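Local atomic coordinates of voltage-sensor containing phosphatase (Ciona intestinalis, PDB entry 3V0D), a protein that probably dephosphorylates membrane phosphoinositides under the control of a voltage sensor, through a PTEN-like phosphatase and C2 module. Residues D222-L236 with C263-T277. The protein carries 1 engineered substitution. Sequence-based numbering, arbitrary orientation.
Sequences DLSMQIVSERQEVLL and CPVLAGDIKVRFMST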
loop_
_atom_site.group_PDB
_atom_site.type_symbol
_atom_site.label_atom_id
_atom_site.label_comp_id
_atom_site.label_asym_id
_atom_site.label_seq_id
_atom_site.Cartn_x
_atom_site.Cartn_y
_atom_site.Cartn_z
ATOM N N ASP A 222 7.012 -6.830 -25.249
ATOM C CA ASP A 222 5.623 -6.510 -24.966
ATOM C C ASP A 222 5.460 -5.408 -23.910
ATOM O O ASP A 222 4.343 -4.957 -23.697
ATOM C CB ASP A 222 4.867 -7.762 -24.485
ATOM C CG ASP A 222 5.577 -8.465 -23.327
ATOM O OD1 ASP A 222 6.697 -8.959 -23.554
ATOM O OD2 ASP A 222 5.027 -8.503 -22.202
ATOM N N LEU A 223 6.538 -5.016 -23.236
ATOM C CA LEU A 223 6.425 -4.220 -22.022
ATOM C C LEU A 223 6.491 -2.717 -22.253
ATOM O O LEU A 223 7.195 -2.220 -23.149
ATOM C CB LEU A 223 7.521 -4.625 -21.024
ATOM C CG LEU A 223 7.444 -6.058 -20.479
ATOM C CD1 LEU A 223 8.641 -6.340 -19.587
ATOM C CD2 LEU A 223 6.135 -6.326 -19.740
ATOM N N SER A 224 5.815 -2.016 -21.360
ATOM C CA SER A 224 5.953 -0.572 -21.233
ATOM C C SER A 224 5.989 -0.255 -19.741
ATOM O O SER A 224 5.554 -1.054 -18.909
ATOM C CB SER A 224 4.834 0.175 -21.960
ATOM O OG SER A 224 3.579 -0.299 -21.557
ATOM N N MET A 225 6.498 0.929 -19.413
ATOM C CA MET A 225 6.661 1.339 -18.018
ATOM C C MET A 225 6.148 2.760 -17.875
ATOM O O MET A 225 6.560 3.643 -18.628
ATOM C CB MET A 225 8.133 1.270 -17.605
ATOM C CG MET A 225 8.369 1.609 -16.145
ATOM S SD MET A 225 10.102 1.618 -15.682
ATOM C CE MET A 225 10.636 3.133 -16.472
ATOM N N GLN A 226 5.266 2.965 -16.908
ATOM C CA GLN A 226 4.711 4.275 -16.608
ATOM C C GLN A 226 5.180 4.694 -15.229
ATOM O O GLN A 226 5.086 3.928 -14.263
ATOM C CB GLN A 226 3.187 4.179 -16.614
ATOM C CG GLN A 226 2.491 5.516 -16.423
ATOM C CD GLN A 226 1.015 5.339 -16.213
ATOM O OE1 GLN A 226 0.587 4.586 -15.334
ATOM N NE2 GLN A 226 0.202 6.059 -16.996
ATOM N N ILE A 227 5.661 5.931 -15.132
ATOM C CA ILE A 227 6.031 6.522 -13.840
ATOM C C ILE A 227 4.967 7.558 -13.477
ATOM O O ILE A 227 4.646 8.437 -14.293
ATOM C CB ILE A 227 7.435 7.178 -13.885
ATOM C CG1 ILE A 227 8.485 6.176 -14.384
ATOM C CG2 ILE A 227 7.778 7.778 -12.511
ATOM C CD1 ILE A 227 9.913 6.702 -14.423
ATOM N N VAL A 228 4.443 7.429 -12.260
ATOM C CA VAL A 228 3.376 8.282 -11.751
ATOM C C VAL A 228 3.869 9.005 -10.496
ATOM O O VAL A 228 4.476 8.382 -9.602
ATOM C CB VAL A 228 2.127 7.417 -11.424
ATOM C CG1 VAL A 228 1.051 8.218 -10.677
ATOM C CG2 VAL A 228 1.561 6.783 -12.681
ATOM N N SER A 229 3.581 10.305 -10.423
ATOM C CA SER A 229 3.924 11.112 -9.268
ATOM C C SER A 229 2.737 12.005 -8.976
ATOM O O SER A 229 2.242 12.665 -9.889
ATOM C CB SER A 229 5.131 11.992 -9.578
ATOM O OG SER A 229 5.388 12.906 -8.532
ATOM N N GLU A 230 2.289 12.064 -7.724
ATOM C CA GLU A 230 1.167 12.947 -7.362
ATOM C C GLU A 230 -0.049 12.733 -8.267
ATOM O O GLU A 230 -0.672 13.683 -8.742
ATOM C CB GLU A 230 1.618 14.427 -7.297
ATOM C CG GLU A 230 2.720 14.626 -6.251
ATOM C CD GLU A 230 3.341 16.032 -6.225
ATOM O OE1 GLU A 230 4.311 16.236 -5.457
ATOM O OE2 GLU A 230 2.886 16.933 -6.964
ATOM N N ARG A 231 -0.328 11.451 -8.532
ATOM C CA ARG A 231 -1.525 11.011 -9.256
ATOM C C ARG A 231 -1.529 11.431 -10.731
ATOM O O ARG A 231 -2.580 11.455 -11.374
ATOM C CB ARG A 231 -2.816 11.425 -8.524
ATOM C CG ARG A 231 -2.737 11.186 -7.031
ATOM C CD ARG A 231 -3.989 11.650 -6.329
ATOM N NE ARG A 231 -5.072 10.671 -6.435
ATOM C CZ ARG A 231 -5.258 9.636 -5.612
ATOM N NH1 ARG A 231 -4.444 9.408 -4.579
ATOM N NH2 ARG A 231 -6.282 8.825 -5.816
ATOM N N GLN A 232 -0.353 11.741 -11.265
ATOM C CA GLN A 232 -0.228 12.061 -12.684
ATOM C C GLN A 232 0.884 11.247 -13.311
ATOM O O GLN A 232 1.938 11.063 -12.700
ATOM C CB GLN A 232 0.115 13.554 -12.894
ATOM C CG GLN A 232 -0.876 14.554 -12.303
ATOM C CD GLN A 232 -2.166 14.611 -13.080
ATOM O OE1 GLN A 232 -2.171 14.416 -14.298
ATOM N NE2 GLN A 232 -3.278 14.883 -12.389
ATOM N N GLU A 233 0.687 10.832 -14.559
ATOM C CA GLU A 233 1.771 10.268 -15.333
ATOM C C GLU A 233 2.837 11.321 -15.577
ATOM O O GLU A 233 2.524 12.429 -16.059
ATOM C CB GLU A 233 1.269 9.750 -16.667
ATOM C CG GLU A 233 2.377 9.250 -17.581
ATOM C CD GLU A 233 1.857 8.805 -18.903
ATOM O OE1 GLU A 233 2.014 9.564 -19.861
ATOM O OE2 GLU A 233 1.278 7.721 -19.010
ATOM N N VAL A 234 4.088 10.996 -15.255
ATOM C CA VAL A 234 5.207 11.882 -15.543
ATOM C C VAL A 234 6.159 11.300 -16.594
ATOM O O VAL A 234 6.949 12.054 -17.152
ATOM C CB VAL A 234 5.956 12.389 -14.288
ATOM C CG1 VAL A 234 4.993 13.148 -13.371
ATOM C CG2 VAL A 234 6.610 11.251 -13.547
ATOM N N LEU A 235 6.090 9.997 -16.885
ATOM C CA LEU A 235 6.886 9.411 -17.976
ATOM C C LEU A 235 6.217 8.122 -18.427
ATOM O O LEU A 235 5.681 7.360 -17.592
ATOM C CB LEU A 235 8.320 9.099 -17.533
ATOM C CG LEU A 235 9.307 8.769 -18.651
ATOM C CD1 LEU A 235 9.548 9.978 -19.555
ATOM C CD2 LEU A 235 10.611 8.259 -18.098
ATOM N N LEU A 236 6.270 7.877 -19.730
ATOM C CA LEU A 236 5.865 6.608 -20.300
ATOM C C LEU A 236 6.984 6.140 -21.225
ATOM O O LEU A 236 7.452 6.900 -22.098
ATOM C CB LEU A 236 4.560 6.753 -21.077
ATOM C CG LEU A 236 4.007 5.462 -21.692
ATOM C CD1 LEU A 236 3.708 4.376 -20.645
ATOM C CD2 LEU A 236 2.752 5.794 -22.504
ATOM N N CYS A 263 13.448 11.265 -18.287
ATOM C CA CYS A 263 12.706 11.279 -17.027
ATOM C C CYS A 263 12.776 12.670 -16.398
ATOM O O CYS A 263 13.856 13.232 -16.270
ATOM C CB CYS A 263 13.309 10.272 -16.070
ATOM S SG CYS A 263 12.332 10.011 -14.568
ATOM N N PRO A 264 11.629 13.213 -15.954
ATOM C CA PRO A 264 11.688 14.470 -15.211
ATOM C C PRO A 264 12.230 14.217 -13.809
ATOM O O PRO A 264 12.344 13.069 -13.353
ATOM C CB PRO A 264 10.211 14.893 -15.143
ATOM C CG PRO A 264 9.473 13.610 -15.151
ATOM C CD PRO A 264 10.250 12.728 -16.100
ATOM N N VAL A 265 12.592 15.303 -13.133
ATOM C CA VAL A 265 12.971 15.200 -11.723
ATOM C C VAL A 265 11.817 14.601 -10.901
ATOM O O VAL A 265 10.668 15.044 -11.016
ATOM C CB VAL A 265 13.382 16.571 -11.170
ATOM C CG1 VAL A 265 13.745 16.456 -9.697
ATOM C CG2 VAL A 265 14.569 17.164 -11.959
ATOM N N LEU A 266 12.150 13.582 -10.114
ATOM C CA LEU A 266 11.202 12.858 -9.251
ATOM C C LEU A 266 11.546 13.169 -7.804
ATOM O O LEU A 266 12.709 13.198 -7.416
ATOM C CB LEU A 266 11.362 11.348 -9.455
ATOM C CG LEU A 266 11.204 10.842 -10.889
ATOM C CD1 LEU A 266 11.471 9.359 -10.904
ATOM C CD2 LEU A 266 9.858 11.184 -11.509
ATOM N N ALA A 267 10.511 13.367 -7.002
ATOM C CA ALA A 267 10.695 13.546 -5.568
ATOM C C ALA A 267 9.457 12.990 -4.878
ATOM O O ALA A 267 8.343 13.093 -5.396
ATOM C CB ALA A 267 10.875 15.028 -5.241
ATOM N N GLY A 268 9.666 12.364 -3.736
ATOM C CA GLY A 268 8.551 11.869 -2.943
ATOM C C GLY A 268 8.145 10.455 -3.319
ATOM O O GLY A 268 8.981 9.611 -3.639
ATOM N N ASP A 269 6.853 10.184 -3.245
ATOM C CA ASP A 269 6.343 8.823 -3.456
ATOM C C ASP A 269 6.090 8.624 -4.943
ATOM O O ASP A 269 5.351 9.391 -5.572
ATOM C CB ASP A 269 5.107 8.626 -2.607
ATOM C CG ASP A 269 5.434 8.725 -1.138
ATOM O OD1 ASP A 269 5.055 9.731 -0.522
ATOM O OD2 ASP A 269 6.191 7.852 -0.665
ATOM N N ILE A 270 6.738 7.615 -5.505
ATOM C CA ILE A 270 6.704 7.342 -6.931
ATOM C C ILE A 270 6.091 5.969 -7.128
ATOM O O ILE A 270 6.460 5.009 -6.434
ATOM C CB ILE A 270 8.137 7.400 -7.517
ATOM C CG1 ILE A 270 8.812 8.761 -7.224
ATOM C CG2 ILE A 270 8.153 7.086 -9.010
ATOM C CD1 ILE A 270 8.096 9.958 -7.797
ATOM N N LYS A 271 5.174 5.874 -8.079
ATOM C CA LYS A 271 4.542 4.617 -8.450
ATOM C C LYS A 271 5.002 4.261 -9.853
ATOM O O LYS A 271 4.979 5.109 -10.755
ATOM C CB LYS A 271 3.033 4.812 -8.426
ATOM C CG LYS A 271 2.221 3.587 -8.735
ATOM C CD LYS A 271 0.722 3.939 -8.836
ATOM C CE LYS A 271 -0.133 2.736 -9.010
ATOM N NZ LYS A 271 -1.534 3.128 -9.088
ATOM N N VAL A 272 5.408 3.016 -10.047
ATOM C CA VAL A 272 5.920 2.557 -11.332
ATOM C C VAL A 272 5.069 1.372 -11.741
ATOM O O VAL A 272 4.956 0.388 -10.993
ATOM C CB VAL A 272 7.399 2.154 -11.222
ATOM C CG1 VAL A 272 7.940 1.784 -12.581
ATOM C CG2 VAL A 272 8.218 3.299 -10.611
ATOM N N ARG A 273 4.440 1.468 -12.910
ATOM C CA ARG A 273 3.539 0.432 -13.420
ATOM C C ARG A 273 4.123 -0.153 -14.689
ATOM O O ARG A 273 4.581 0.580 -15.575
ATOM C CB ARG A 273 2.164 1.013 -13.745
ATOM C CG ARG A 273 1.460 1.589 -12.515
ATOM C CD ARG A 273 0.147 2.318 -12.901
ATOM N NE ARG A 273 -0.862 1.388 -13.398
ATOM C CZ ARG A 273 -1.210 1.238 -14.669
ATOM N NH1 ARG A 273 -0.708 2.010 -15.622
ATOM N NH2 ARG A 273 -2.084 0.293 -14.972
ATOM N N PHE A 274 4.058 -1.467 -14.805
ATOM C CA PHE A 274 4.508 -2.173 -16.006
ATOM C C PHE A 274 3.298 -2.773 -16.677
ATOM O O PHE A 274 2.542 -3.546 -16.066
ATOM C CB PHE A 274 5.548 -3.253 -15.674
ATOM C CG PHE A 274 6.817 -2.682 -15.166
ATOM C CD1 PHE A 274 6.923 -2.294 -13.825
ATOM C CD2 PHE A 274 7.905 -2.477 -16.010
ATOM C CE1 PHE A 274 8.082 -1.733 -13.329
ATOM C CE2 PHE A 274 9.101 -1.912 -15.505
ATOM C CZ PHE A 274 9.165 -1.526 -14.152
ATOM N N MET A 275 3.121 -2.412 -17.951
ATOM C CA MET A 275 2.008 -2.863 -18.787
ATOM C C MET A 275 2.533 -3.778 -19.879
ATOM O O MET A 275 3.723 -3.732 -20.212
ATOM C CB MET A 275 1.291 -1.641 -19.377
ATOM C CG MET A 275 0.571 -0.822 -18.310
ATOM S SD MET A 275 0.010 0.787 -18.840
ATOM C CE MET A 275 1.583 1.622 -18.934
ATOM N N SER A 276 1.635 -4.577 -20.447
ATOM C CA SER A 276 2.043 -5.504 -21.482
ATOM C C SER A 276 1.009 -5.630 -22.565
ATOM O O SER A 276 -0.194 -5.659 -22.289
ATOM C CB SER A 276 2.262 -6.879 -20.867
ATOM O OG SER A 276 2.537 -7.858 -21.845
ATOM N N THR A 277 1.473 -5.758 -23.804
ATOM C CA THR A 277 0.593 -6.097 -24.908
ATOM C C THR A 277 0.329 -7.601 -25.011
ATOM O O THR A 277 -0.453 -8.025 -25.856
ATOM C CB THR A 277 1.191 -5.606 -26.236
ATOM O OG1 THR A 277 2.469 -6.202 -26.409
ATOM C CG2 THR A 277 1.288 -4.088 -26.270
HETATM O O HOH W 1 3.078 8.608 -7.195
HETATM O O HOH W 2 5.840 12.190 -6.046
HETATM O O HOH W 3 7.985 13.921 -8.653
HETATM O O HOH W 4 2.916 10.944 -5.036
HETATM O O HOH W 5 5.930 14.446 -4.576
#
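S224 pairs with M275, Q226 with R273 and V228 with K271, the hydrogen-bonded pairs between antiparallel strands 223-229 and 269-276, the central two of the four-stranded sheet of the PTEN-type C2 beta sandwich. Each pair is joined by two N-H...O bonds. Past the V228/K271 pair, water 1 donates to both V228 O and D269 O.

On the face turned to the other sheet, M225 runs beside F274. Its CG lies over the ring, 4.0 Å from the centroid of F274. Its SD makes an oblique Met-aromatic contact. I227 CG2 meets I270 CG2 at 3.6 Å. V234 and L235 both face I227 in a classic beta bulge, and V234 CB reaches P264 CG at 3.8 Å.

On the other face, Q226 and R273 run side by side. Q226 CG is anti to its N (chi1 -175°), and the extended chain carries the amide to R273. R273 NH1 donates to Q226 OE1 at 2.9 Å, from above the amide plane. Q226 NE2 donates to E233 OE2 in the amide plane, so the amide is held at both ends. R273 NE pairs with D286.

At the strand end, S276 OG donates to the anti lone pair of D222 OD2 at 2.6 Å.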